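Local coordinates for pollen-specific leucine-rich repeat extensin-like protein 1 (Arabidopsis thaliana, PDB 6TME) that probably binds RALF signalling peptides through its leucine-rich repeat domain and links them to the pollen-tube wall through its extensin-like part, at residues D288-K293 and N310-Y315. Sequence-based numbering, arbitrary orientation.
With NAG (2-acetamido-2-deoxy-beta-D-glucopyranose), chain E; NAG (2-acetamido-2-deoxy-beta-D-glucopyranose), chain B.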
loop_
_atom_site.group_PDB
_atom_site.type_symbol
_atom_site.label_atom_id
_atom_site.label_comp_id
_atom_site.label_asym_id
_atom_site.label_seq_id
_atom_site.Cartn_x
_atom_site.Cartn_y
_atom_site.Cartn_z
ATOM N N ASP A 288 -8.062 -5.464 -13.088
ATOM C CA ASP A 288 -9.440 -5.389 -12.604
ATOM C C ASP A 288 -9.978 -3.998 -12.902
ATOM O O ASP A 288 -9.520 -3.015 -12.310
ATOM C CB ASP A 288 -9.518 -5.672 -11.093
ATOM C CG ASP A 288 -10.972 -5.785 -10.579
ATOM O OD1 ASP A 288 -11.920 -5.438 -11.306
ATOM O OD2 ASP A 288 -11.179 -6.230 -9.436
ATOM N N PHE A 289 -10.956 -3.908 -13.801
ATOM C CA PHE A 289 -11.655 -2.651 -14.049
ATOM C C PHE A 289 -13.111 -2.719 -13.637
ATOM O O PHE A 289 -13.895 -1.845 -14.035
ATOM C CB PHE A 289 -11.581 -2.248 -15.523
ATOM C CG PHE A 289 -10.195 -1.997 -16.021
ATOM C CD1 PHE A 289 -9.420 -1.008 -15.473
ATOM C CD2 PHE A 289 -9.688 -2.723 -17.063
ATOM C CE1 PHE A 289 -8.155 -0.770 -15.944
ATOM C CE2 PHE A 289 -8.429 -2.480 -17.547
ATOM C CZ PHE A 289 -7.661 -1.518 -16.982
ATOM N N SER A 290 -13.502 -3.744 -12.874
ATOM C CA SER A 290 -14.916 -3.924 -12.558
ATOM C C SER A 290 -15.494 -2.689 -11.851
ATOM O O SER A 290 -14.773 -1.876 -11.258
ATOM C CB SER A 290 -15.120 -5.178 -11.700
ATOM O OG SER A 290 -14.683 -4.961 -10.375
ATOM N N TYR A 291 -16.816 -2.549 -11.945
ATOM C CA TYR A 291 -17.588 -1.543 -11.205
ATOM C C TYR A 291 -17.136 -0.130 -11.552
ATOM O O TYR A 291 -16.697 0.649 -10.702
ATOM C CB TYR A 291 -17.501 -1.775 -9.700
ATOM C CG TYR A 291 -18.233 -2.992 -9.243
ATOM C CD1 TYR A 291 -19.601 -2.942 -8.996
ATOM C CD2 TYR A 291 -17.555 -4.196 -9.040
ATOM C CE1 TYR A 291 -20.284 -4.057 -8.587
ATOM C CE2 TYR A 291 -18.228 -5.325 -8.627
ATOM C CZ TYR A 291 -19.597 -5.250 -8.402
ATOM O OH TYR A 291 -20.289 -6.364 -7.977
ATOM N N ASN A 292 -17.242 0.184 -12.833
ATOM C CA ASN A 292 -16.957 1.517 -13.324
ATOM C C ASN A 292 -18.053 1.872 -14.319
ATOM O O ASN A 292 -19.140 1.289 -14.302
ATOM C CB ASN A 292 -15.533 1.541 -13.889
ATOM C CG ASN A 292 -14.506 1.777 -12.808
ATOM O OD1 ASN A 292 -14.484 2.841 -12.193
ATOM N ND2 ASN A 292 -13.661 0.785 -12.557
ATOM N N LYS A 293 -17.771 2.819 -15.203
ATOM C CA LYS A 293 -18.717 3.190 -16.246
ATOM C C LYS A 293 -18.049 3.134 -17.608
ATOM O O LYS A 293 -18.342 3.940 -18.495
ATOM C CB LYS A 293 -19.308 4.576 -15.987
ATOM C CG LYS A 293 -20.518 4.521 -15.096
ATOM C CD LYS A 293 -20.339 5.300 -13.816
ATOM C CE LYS A 293 -20.246 6.779 -14.072
ATOM N NZ LYS A 293 -20.223 7.514 -12.780
ATOM N N ASN A 310 -5.837 -13.033 -14.953
ATOM C CA ASN A 310 -7.122 -12.732 -14.320
ATOM C C ASN A 310 -7.509 -11.330 -14.774
ATOM O O ASN A 310 -6.856 -10.348 -14.403
ATOM C CB ASN A 310 -7.037 -12.827 -12.790
ATOM C CG ASN A 310 -8.403 -12.849 -12.123
ATOM O OD1 ASN A 310 -9.410 -13.133 -12.764
ATOM N ND2 ASN A 310 -8.444 -12.555 -10.833
ATOM N N PHE A 311 -8.536 -11.233 -15.612
ATOM C CA PHE A 311 -8.961 -9.958 -16.183
ATOM C C PHE A 311 -10.455 -9.818 -15.927
ATOM O O PHE A 311 -11.262 -10.510 -16.554
ATOM C CB PHE A 311 -8.622 -9.889 -17.675
ATOM C CG PHE A 311 -9.087 -8.619 -18.376
ATOM C CD1 PHE A 311 -9.314 -7.445 -17.675
ATOM C CD2 PHE A 311 -9.278 -8.613 -19.757
ATOM C CE1 PHE A 311 -9.738 -6.291 -18.328
ATOM C CE2 PHE A 311 -9.694 -7.467 -20.415
ATOM C CZ PHE A 311 -9.928 -6.306 -19.703
ATOM N N THR A 312 -10.803 -8.930 -15.001
ATOM C CA THR A 312 -12.163 -8.693 -14.516
ATOM C C THR A 312 -12.625 -7.339 -15.044
ATOM O O THR A 312 -12.021 -6.312 -14.727
ATOM C CB THR A 312 -12.183 -8.690 -12.979
ATOM O OG1 THR A 312 -11.712 -9.949 -12.477
ATOM C CG2 THR A 312 -13.574 -8.371 -12.418
ATOM N N PHE A 313 -13.677 -7.329 -15.858
ATOM C CA PHE A 313 -14.191 -6.075 -16.400
ATOM C C PHE A 313 -15.704 -6.002 -16.227
ATOM O O PHE A 313 -16.401 -5.319 -16.982
ATOM C CB PHE A 313 -13.780 -5.884 -17.866
ATOM C CG PHE A 313 -14.012 -7.097 -18.751
ATOM C CD1 PHE A 313 -13.161 -8.197 -18.705
ATOM C CD2 PHE A 313 -15.061 -7.108 -19.663
ATOM C CE1 PHE A 313 -13.371 -9.303 -19.531
ATOM C CE2 PHE A 313 -15.278 -8.197 -20.506
ATOM C CZ PHE A 313 -14.437 -9.301 -20.439
ATOM N N SER A 314 -16.212 -6.688 -15.208
ATOM C CA SER A 314 -17.635 -6.797 -14.974
ATOM C C SER A 314 -18.199 -5.473 -14.445
ATOM O O SER A 314 -17.464 -4.591 -14.005
ATOM C CB SER A 314 -17.888 -7.941 -13.994
ATOM O OG SER A 314 -17.394 -7.582 -12.735
ATOM N N TYR A 315 -19.530 -5.348 -14.476
ATOM C CA TYR A 315 -20.230 -4.144 -14.015
ATOM C C TYR A 315 -19.655 -2.889 -14.662
ATOM O O TYR A 315 -19.130 -1.987 -13.991
ATOM C CB TYR A 315 -20.196 -4.029 -12.494
ATOM C CG TYR A 315 -20.922 -5.162 -11.883
ATOM C CD1 TYR A 315 -22.301 -5.103 -11.706
ATOM C CD2 TYR A 315 -20.253 -6.328 -11.531
ATOM C CE1 TYR A 315 -22.994 -6.167 -11.170
ATOM C CE2 TYR A 315 -20.943 -7.400 -10.992
ATOM C CZ TYR A 315 -22.310 -7.310 -10.819
ATOM O OH TYR A 315 -23.000 -8.364 -10.287
HETATM C C1 NAG E . -9.686 -12.529 -10.078
HETATM C C2 NAG E . -9.584 -13.328 -8.783
HETATM C C3 NAG E . -10.852 -13.149 -7.949
HETATM C C4 NAG E . -11.075 -11.671 -7.662
HETATM C C5 NAG E . -11.149 -10.884 -8.969
HETATM C C6 NAG E . -11.140 -9.391 -8.741
HETATM C C7 NAG E . -8.101 -15.262 -9.140
HETATM C C8 NAG E . -8.034 -16.735 -9.399
HETATM N N2 NAG E . -9.331 -14.739 -9.041
HETATM O O3 NAG E . -10.708 -13.843 -6.714
HETATM O O4 NAG E . -12.235 -11.467 -6.860
HETATM O O5 NAG E . -9.992 -11.157 -9.779
HETATM O O6 NAG E . -9.849 -8.951 -8.333
HETATM O O7 NAG E . -7.087 -14.572 -9.037
HETATM C C1 NAG B . -15.398 -9.976 -5.203
HETATM C C2 NAG B . -14.351 -9.883 -6.312
HETATM C C3 NAG B . -13.294 -10.975 -6.131
HETATM C C4 NAG B . -12.734 -10.953 -4.713
HETATM C C5 NAG B . -13.850 -10.924 -3.670
HETATM C C6 NAG B . -13.344 -10.688 -2.265
HETATM C C7 NAG B . -15.052 -8.953 -8.479
HETATM C C8 NAG B . -15.751 -9.229 -9.778
HETATM N N2 NAG B . -14.977 -9.981 -7.623
HETATM O O1 NAG B . -16.350 -8.974 -5.353
HETATM O O4 NAG B . -11.963 -12.128 -4.501
HETATM O O5 NAG B . -14.767 -9.859 -3.949
HETATM O O6 NAG B . -14.340 -10.072 -1.457
HETATM O O7 NAG B . -14.577 -7.847 -8.217
#
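Tyr291 and Tyr315 form an offset stack, ring centroids 4.3 Å apart and planes 7° from parallel. The slip carries Tyr315 CD2 over the face of Tyr291, 3.4 Å from its CZ, and Tyr291 OH over the rim of the Tyr315 ring. Both side chains set CG anti to the carbonyl carbon (chi1 -70° and -64°), and with their similar backbones this carries the rings out alongside each other. This is the more exposed end, where the acetyl O7 of the chain B sugar lies at the edge of the Tyr291 ring.

The tight backbone beneath has one parallel bridge, Asp288 with Thr312, where Phe289 N donates to Thr312 O (2.8 Å); beyond it the two loops stay in step through Tyr291 N to Ser314 O and Asn292 N to Tyr315 O. Asp288 OD1 accepts from Ser290 N, which makes an Asx turn, and on its syn lone pair from Ser290 OG, fixing the carboxylate against the methyl of Thr312. On the buried side, Phe311 CE1 at its ring edge meets Phe289 CD2 at 3.8 Å.

The glycan side is looser: the sugar joined covalently to Asn310 ND2 gives a weak hydrogen bond from O6 to Asp288 OD2, 3.2 Å. Asn292, bonded through ND2 to Phe289 O and Ala265 O and through OD1 to Phe270 N, is the asparagine that ties coil to coil in a leucine-rich repeat solenoid.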